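Long-range contacts in SusD superfamily protein (Bacteroides vulgatus ATCC 8482, PDB 3JQ0), which is probably an outer-membrane lipoprotein of the SusD family that binds glycans and takes part in nutrient uptake: residues I40-S51 and L295-E303; G336-G344 and L439-K447. All blocks are in the same frame, centred on the assembly; numbering follows the deposited sequence. Where two conformers were deposited one is given.

Contact 1. Residues I40-S51 and L295-E303; sequences IYGDNPIGGEAS and LTQLQVRRE
Asp43 holds out its carboxylate to two consecutive arginines, Arg301 and Arg302, and spends one oxygen on each. With CG beside the backbone N (chi1 -81°), OD1 takes the NH1 of Arg301, in the conformer given, at 2.7 Å, nearly along its own C-O axis and within the guanidinium plane. OD2 receives the backbone N of Arg302 at 2.8 Å and its NE at 3.0 Å, from opposite faces of the carboxylate. Both guanidinium groups stand close to perpendicular to that carboxylate, 85° away for Arg301, whose flat group also lies over the peptide carbon of Gly42. Gly42 has backbone angles that would press a side chain against the carbonyl of Tyr41, so glycine suits the place. Waters extend the network.

The bent chain of Gln299 brings its amide to the turn that starts at Pro45: OE1 accepts the N of Ile46 at 3.1 Å, from above the carbonyl plane, while NE2 binds Val300 O, which fixes the amide's rotation. Glu49 likewise bends at chi2 (91°) to put OE2 3.0 Å from Thr296 N. The Tyr41 side chain leads away from the other segment, yet its ring still touches it, CD1 lying 3.8 Å from Leu298 CB, and its hydroxyl bonds to Glu35.

Backbone pairing is sparse, with one straight bond from Arg301 N to Ile40 O, so polar side chains do much of the joining. Two arginines would probably keep Asp43 ionised, in a salt-bridge network of partly exposed and exposed residues, while Tyr41, Leu298 and Val300 form a buried apolar part.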
# COMPACT_ATOMS: atom_id res chain seq x y z
N ILE A 40 4.78 2.65 12.30
CA ILE A 40 4.99 1.22 12.44
C ILE A 40 6.44 0.85 12.80
O ILE A 40 6.67 -0.08 13.57
CB ILE A 40 4.51 0.48 11.18
CG1 ILE A 40 2.99 0.57 11.03
CG2 ILE A 40 5.00 -0.99 11.17
CD1 ILE A 40 2.48 0.24 9.63
N TYR A 41 7.38 1.55 12.18
CA TYR A 41 8.79 1.23 12.27
C TYR A 41 9.53 2.23 13.13
O TYR A 41 8.94 3.15 13.67
CB TYR A 41 9.45 1.16 10.86
CG TYR A 41 8.69 0.33 9.87
CD1 TYR A 41 8.88 -1.03 9.76
CD2 TYR A 41 7.70 0.90 9.09
CE1 TYR A 41 8.14 -1.78 8.88
CE2 TYR A 41 6.93 0.17 8.22
CZ TYR A 41 7.14 -1.22 8.12
OH TYR A 41 6.43 -2.01 7.25
N GLY A 42 10.85 2.04 13.28
CA GLY A 42 11.71 2.99 13.97
C GLY A 42 12.62 2.37 15.00
O GLY A 42 13.60 3.00 15.40
N ASP A 43 12.35 1.12 15.43
CA ASP A 43 13.31 0.43 16.28
C ASP A 43 14.53 0.01 15.44
O ASP A 43 14.46 -0.15 14.21
CB ASP A 43 12.68 -0.76 17.01
CG ASP A 43 11.90 -0.41 18.27
OD1 ASP A 43 11.86 0.79 18.61
OD2 ASP A 43 11.36 -1.36 18.89
N ASN A 44 15.65 -0.22 16.10
CA ASN A 44 16.77 -0.82 15.43
C ASN A 44 16.43 -2.25 15.03
O ASN A 44 15.77 -2.97 15.80
CB ASN A 44 18.02 -0.87 16.33
CG ASN A 44 18.68 0.46 16.52
OD1 ASN A 44 18.30 1.46 15.91
ND2 ASN A 44 19.76 0.47 17.27
N PRO A 45 16.85 -2.70 13.85
CA PRO A 45 16.67 -4.11 13.49
C PRO A 45 17.09 -5.05 14.64
O PRO A 45 18.23 -4.96 15.14
CB PRO A 45 17.54 -4.25 12.25
CG PRO A 45 17.47 -2.87 11.59
CD PRO A 45 17.52 -1.92 12.79
N ILE A 46 16.21 -5.94 15.03
CA ILE A 46 16.50 -6.78 16.17
C ILE A 46 17.69 -7.70 15.93
O ILE A 46 18.39 -8.07 16.88
CB ILE A 46 15.28 -7.54 16.68
CG1 ILE A 46 14.72 -8.56 15.65
CG2 ILE A 46 14.21 -6.55 17.14
CD1 ILE A 46 13.47 -9.32 16.12
N GLY A 47 17.91 -8.08 14.68
CA GLY A 47 19.02 -8.93 14.30
C GLY A 47 20.35 -8.23 14.21
O GLY A 47 21.33 -8.87 13.81
N GLY A 48 20.39 -6.93 14.50
CA GLY A 48 21.66 -6.21 14.55
C GLY A 48 22.09 -5.50 13.29
O GLY A 48 23.12 -4.87 13.27
N GLU A 49 21.30 -5.62 12.23
CA GLU A 49 21.64 -4.96 10.97
C GLU A 49 21.74 -3.46 11.13
O GLU A 49 20.89 -2.84 11.75
CB GLU A 49 20.59 -5.23 9.90
CG GLU A 49 20.40 -6.67 9.44
CD GLU A 49 19.38 -7.46 10.19
OE1 GLU A 49 19.20 -7.27 11.39
OE2 GLU A 49 18.75 -8.32 9.50
N ALA A 50 22.69 -2.86 10.43
CA ALA A 50 22.68 -1.43 10.18
C ALA A 50 21.46 -1.13 9.30
O ALA A 50 21.21 -1.82 8.32
CB ALA A 50 23.97 -1.00 9.49
N SER A 51 20.72 -0.05 9.59
CA SER A 51 19.57 0.33 8.78
C SER A 51 19.94 1.14 7.55
O SER A 51 19.12 1.25 6.65
CB SER A 51 18.50 1.00 9.62
OG SER A 51 19.04 2.02 10.45
N LEU A 295 17.35 -9.66 4.86
CA LEU A 295 17.99 -8.61 5.63
C LEU A 295 16.91 -7.64 6.10
O LEU A 295 16.03 -7.29 5.32
CB LEU A 295 19.00 -7.92 4.74
CG LEU A 295 20.01 -6.96 5.30
CD1 LEU A 295 21.11 -7.72 5.98
CD2 LEU A 295 20.66 -6.11 4.14
N THR A 296 16.97 -7.23 7.37
CA THR A 296 16.01 -6.29 7.92
C THR A 296 16.67 -4.95 8.15
O THR A 296 17.61 -4.83 8.98
CB THR A 296 15.43 -6.81 9.25
OG1 THR A 296 14.83 -8.08 9.00
CG2 THR A 296 14.42 -5.88 9.87
N GLN A 297 16.19 -3.93 7.42
CA GLN A 297 16.60 -2.54 7.68
C GLN A 297 15.49 -1.61 8.17
O GLN A 297 15.78 -0.53 8.65
CB GLN A 297 17.25 -1.93 6.40
CG GLN A 297 18.54 -2.60 6.02
CD GLN A 297 19.22 -1.98 4.85
OE1 GLN A 297 18.62 -1.18 4.12
NE2 GLN A 297 20.48 -2.37 4.63
N LEU A 298 14.23 -2.08 8.10
CA LEU A 298 13.07 -1.42 8.66
C LEU A 298 12.46 -2.39 9.65
O LEU A 298 12.11 -3.51 9.26
CB LEU A 298 12.04 -1.06 7.57
CG LEU A 298 12.29 0.20 6.73
CD1 LEU A 298 11.31 0.25 5.56
CD2 LEU A 298 12.23 1.48 7.63
N GLN A 299 12.40 -2.01 10.93
CA GLN A 299 11.99 -2.89 12.02
C GLN A 299 10.71 -2.38 12.64
O GLN A 299 10.67 -1.29 13.24
CB GLN A 299 13.13 -2.90 13.05
CG GLN A 299 12.79 -3.64 14.33
CD GLN A 299 12.52 -5.10 14.14
OE1 GLN A 299 13.42 -5.84 13.71
NE2 GLN A 299 11.32 -5.55 14.50
N VAL A 300 9.66 -3.21 12.58
CA VAL A 300 8.43 -2.94 13.29
C VAL A 300 8.78 -2.72 14.77
O VAL A 300 9.52 -3.51 15.37
CB VAL A 300 7.43 -4.09 13.12
CG1 VAL A 300 6.20 -3.95 14.04
CG2 VAL A 300 7.02 -4.26 11.63
N ARG A 301 8.20 -1.68 15.37
CA ARG A 301 8.46 -1.37 16.78
C ARG A 301 8.14 -2.61 17.61
O ARG A 301 7.06 -3.20 17.50
CB ARG A 301 7.54 -0.23 17.22
CG ARG A 301 7.89 1.11 16.62
CD ARG A 301 9.16 1.73 17.23
NE ARG A 301 9.35 3.12 16.84
CZ ARG A 301 10.32 3.90 17.32
NH1 ARG A 301 11.22 3.41 18.14
NH2 ARG A 301 10.41 5.17 16.95
N ARG A 302 9.06 -2.97 18.50
CA ARG A 302 8.89 -4.18 19.31
C ARG A 302 7.60 -4.12 20.15
O ARG A 302 6.87 -5.10 20.29
CB ARG A 302 10.11 -4.38 20.18
CG ARG A 302 11.37 -4.70 19.41
CD ARG A 302 12.59 -4.59 20.26
NE ARG A 302 12.78 -3.23 20.69
CZ ARG A 302 13.59 -2.87 21.66
NH1 ARG A 302 14.34 -3.79 22.28
NH2 ARG A 302 13.69 -1.60 22.01
N GLU A 303 7.30 -2.94 20.69
CA GLU A 303 6.14 -2.71 21.53
C GLU A 303 4.83 -2.91 20.75
O GLU A 303 3.79 -3.25 21.31
CB GLU A 303 6.28 -1.27 22.07
CG GLU A 303 5.19 -0.80 23.03
CD GLU A 303 5.24 0.70 23.39
OE1 GLU A 303 6.14 1.46 22.95
OE2 GLU A 303 4.30 1.13 24.09
O HOH W 1 8.56 5.71 14.39
O HOH W 2 13.05 0.65 11.93
O HOH W 3 9.31 -0.75 20.73
O HOH W 4 12.30 0.88 21.35
O HOH W 5 22.23 -3.74 6.68

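Contact 2. Residues G336-G344 and L439-K447; sequences GPITYKFQG and LREFMFEGK
Lys341 reaches across from the loop after strand 332-339 and delivers its ammonium group to the turn that follows helix 430-441. The chain leaves CA with CG opposite the backbone N (chi1 175°), runs extended, then bends at chi3, and NZ arrives among oxygens. Met443 O, a selenomethionine carbonyl, takes it in plane on a lone pair at 2.7 Å; Glu445 OE2 takes it at the same distance through its anti lone pair, a salt bridge in which the two side chains cross at about a right angle. Glu441 O is a longer partner at 3.2 Å, approached from above its carbonyl plane. A long, flexible cation suits this place, where it can serve both Glu441 O at the helix end and Met443 O beyond it.

The tight apolar part lies beside it. Thr339 sets its methyl squarely over the Phe444 ring, CG2 3.6 Å from the centroid and 7° off the normal, a CH-pi contact, while its hydroxyl binds Leu265 O. Met443 CB covers the opposite face, and Lys341 CB touches CD2 of the Phe444 ring at 3.9 Å. Looser packing is found at Phe342, whose ring edge comes no nearer than 4.0 Å, at CE2, to Phe444 O, a buried oxygen without a hydrogen-bond partner in the model. Water enters at NZ, where a bound molecule links it to Arg440 O and Met443 N.

A methionine in place of Lys341 would probably leave Met443 O and the water short of a donor and Glu445 without this cation, although Arg363 also pairs with that carboxylate. With both cations beside it, Glu445 is likely to stay ionised, and the lysine's buried charge is probably offset by that carboxylate and stabilised by the carbonyls of Glu441 and Met443.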
# COMPACT_ATOMS: atom_id res chain seq x y z
N GLY A 336 11.47 -9.63 19.75
CA GLY A 336 10.87 -8.68 18.85
C GLY A 336 10.04 -9.37 17.80
O GLY A 336 9.99 -10.60 17.73
N PRO A 337 9.46 -8.57 16.90
CA PRO A 337 8.61 -9.11 15.83
C PRO A 337 9.37 -9.22 14.53
O PRO A 337 10.30 -8.42 14.25
CB PRO A 337 7.50 -8.05 15.73
CG PRO A 337 8.24 -6.78 15.98
CD PRO A 337 9.32 -7.09 16.98
N ILE A 338 8.96 -10.17 13.69
CA ILE A 338 9.40 -10.29 12.31
C ILE A 338 8.19 -10.11 11.38
O ILE A 338 7.05 -10.46 11.70
CB ILE A 338 10.16 -11.60 11.99
CG1 ILE A 338 9.27 -12.81 12.21
CG2 ILE A 338 11.43 -11.69 12.82
CD1 ILE A 338 9.83 -14.14 11.63
N THR A 339 8.49 -9.49 10.25
CA THR A 339 7.52 -9.30 9.16
C THR A 339 7.03 -10.63 8.65
O THR A 339 7.83 -11.49 8.28
CB THR A 339 8.21 -8.55 8.02
OG1 THR A 339 8.84 -7.39 8.51
CG2 THR A 339 7.24 -8.24 6.90
N TYR A 340 5.71 -10.83 8.60
CA TYR A 340 5.19 -12.20 8.39
C TYR A 340 4.06 -12.28 7.35
O TYR A 340 3.71 -13.38 6.99
CB TYR A 340 4.73 -12.78 9.74
CG TYR A 340 4.97 -14.27 9.92
CD1 TYR A 340 6.24 -14.80 9.87
CD2 TYR A 340 3.91 -15.10 10.24
CE1 TYR A 340 6.44 -16.16 10.09
CE2 TYR A 340 4.12 -16.44 10.49
CZ TYR A 340 5.37 -16.95 10.42
OH TYR A 340 5.58 -18.31 10.69
N LYS A 341 3.56 -11.16 6.83
CA LYS A 341 2.38 -11.24 5.97
C LYS A 341 2.58 -12.00 4.68
O LYS A 341 1.72 -12.71 4.23
CB LYS A 341 1.90 -9.82 5.65
CG LYS A 341 0.73 -9.78 4.66
CD LYS A 341 0.15 -8.36 4.52
CE LYS A 341 -0.84 -8.03 5.63
NZ LYS A 341 -1.32 -6.61 5.54
N PHE A 342 3.72 -11.74 4.02
CA PHE A 342 4.04 -12.35 2.73
C PHE A 342 4.97 -13.53 2.97
O PHE A 342 6.13 -13.38 3.37
CB PHE A 342 4.57 -11.32 1.75
CG PHE A 342 3.57 -10.21 1.47
CD1 PHE A 342 2.52 -10.42 0.60
CD2 PHE A 342 3.64 -8.98 2.10
CE1 PHE A 342 1.60 -9.44 0.32
CE2 PHE A 342 2.71 -8.00 1.82
CZ PHE A 342 1.69 -8.24 0.93
N GLN A 343 4.45 -14.73 2.76
CA GLN A 343 5.14 -15.96 3.05
C GLN A 343 5.83 -16.59 1.87
O GLN A 343 6.63 -17.54 2.03
CB GLN A 343 4.19 -16.96 3.70
CG GLN A 343 3.72 -16.58 5.09
CD GLN A 343 4.79 -16.84 6.13
OE1 GLN A 343 5.43 -17.91 6.17
NE2 GLN A 343 4.97 -15.88 7.02
N GLY A 344 5.55 -16.12 0.66
CA GLY A 344 6.22 -16.67 -0.50
C GLY A 344 5.96 -18.17 -0.67
O GLY A 344 4.87 -18.68 -0.39
N LEU A 439 -4.93 0.29 9.80
CA LEU A 439 -3.62 -0.06 10.34
C LEU A 439 -3.52 -1.59 10.49
O LEU A 439 -2.55 -2.22 10.06
CB LEU A 439 -3.35 0.67 11.67
CG LEU A 439 -2.07 0.31 12.40
CD1 LEU A 439 -0.82 0.42 11.57
CD2 LEU A 439 -1.99 1.10 13.68
N ARG A 440 -4.54 -2.16 11.12
CA ARG A 440 -4.59 -3.60 11.33
C ARG A 440 -4.65 -4.37 10.02
O ARG A 440 -4.10 -5.49 9.93
CB ARG A 440 -5.80 -3.94 12.22
CG ARG A 440 -5.61 -3.50 13.66
CD ARG A 440 -6.84 -3.74 14.51
NE ARG A 440 -6.55 -3.46 15.91
CZ ARG A 440 -7.46 -3.29 16.86
NH1 ARG A 440 -8.75 -3.23 16.57
NH2 ARG A 440 -7.04 -3.13 18.11
N GLU A 441 -5.33 -3.84 9.00
CA GLU A 441 -5.63 -4.56 7.78
C GLU A 441 -4.43 -4.51 6.80
O GLU A 441 -4.28 -5.45 6.01
CB GLU A 441 -6.88 -3.91 7.15
CG GLU A 441 -7.42 -4.63 5.94
CD GLU A 441 -7.96 -6.05 6.17
OE1 GLU A 441 -8.36 -6.33 7.32
OE2 GLU A 441 -8.04 -6.81 5.16
N PHE A 442 -3.64 -3.43 6.78
CA PHE A 442 -2.77 -3.11 5.67
C PHE A 442 -1.29 -3.02 5.99
O PHE A 442 -0.53 -2.43 5.23
CB PHE A 442 -3.23 -1.82 4.95
CG PHE A 442 -4.59 -1.97 4.28
CD1 PHE A 442 -4.73 -2.82 3.18
CD2 PHE A 442 -5.70 -1.30 4.75
CE1 PHE A 442 -5.97 -2.98 2.56
CE2 PHE A 442 -6.91 -1.47 4.14
CZ PHE A 442 -7.07 -2.35 3.10
N MSE A 443 -0.82 -3.67 7.06
CA MSE A 443 0.62 -3.66 7.30
C MSE A 443 1.37 -4.16 6.10
O MSE A 443 0.98 -5.18 5.49
CB MSE A 443 0.99 -4.51 8.53
CG MSE A 443 0.39 -4.09 9.82
SE MSE A 443 1.15 -5.00 11.34
CE MSE A 443 2.80 -3.95 11.40
N PHE A 444 2.48 -3.49 5.75
CA PHE A 444 3.34 -3.88 4.62
C PHE A 444 2.69 -3.68 3.24
O PHE A 444 3.25 -4.10 2.26
CB PHE A 444 3.91 -5.32 4.77
CG PHE A 444 4.32 -5.63 6.17
CD1 PHE A 444 5.34 -4.92 6.79
CD2 PHE A 444 3.65 -6.57 6.93
CE1 PHE A 444 5.69 -5.11 8.08
CE2 PHE A 444 4.01 -6.79 8.26
CZ PHE A 444 5.03 -6.04 8.84
N GLU A 445 1.55 -2.99 3.18
CA GLU A 445 0.85 -2.73 1.94
C GLU A 445 0.88 -1.27 1.53
O GLU A 445 0.28 -0.91 0.53
CB GLU A 445 -0.57 -3.29 1.96
CG GLU A 445 -0.61 -4.82 1.97
CD GLU A 445 -2.02 -5.33 2.09
OE1 GLU A 445 -2.69 -5.32 1.02
OE2 GLU A 445 -2.43 -5.79 3.18
N GLY A 446 1.58 -0.42 2.26
CA GLY A 446 1.81 0.93 1.73
C GLY A 446 0.69 1.95 1.95
O GLY A 446 0.50 2.84 1.13
N LYS A 447 -0.03 1.84 3.07
CA LYS A 447 -1.21 2.66 3.32
C LYS A 447 -1.12 3.67 4.47
O LYS A 447 -1.70 4.74 4.35
CB LYS A 447 -2.45 1.81 3.57
CG LYS A 447 -2.68 0.72 2.51
CD LYS A 447 -2.76 1.23 1.08
CE LYS A 447 -3.06 0.12 0.10
NZ LYS A 447 -3.07 0.55 -1.34
O HOH W 6 -2.02 -6.32 8.34

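The two contacts follow one another along the chain, contact 1 closing before contact 2 opens, and their centres lie about 14 Å apart. Contact 1 sits farther out, its centre about 20 Å from the chain's centre against about 10 Å for contact 2. They meet directly: Gln299 NE2 probably donates to Pro337 O, Ile40 packs on Met443, and the Tyr41 hydroxyl lies by Phe444. Strand 332-339, paired with strand 320-326, supplies part of contact 2 and borders contact 1 through Pro337, and Leu265 adjoins each. Together they tie the short pair 41-43 and 299-300 to the end of helix 430-441, joining early and late parts of this largely helical SusD-family chain.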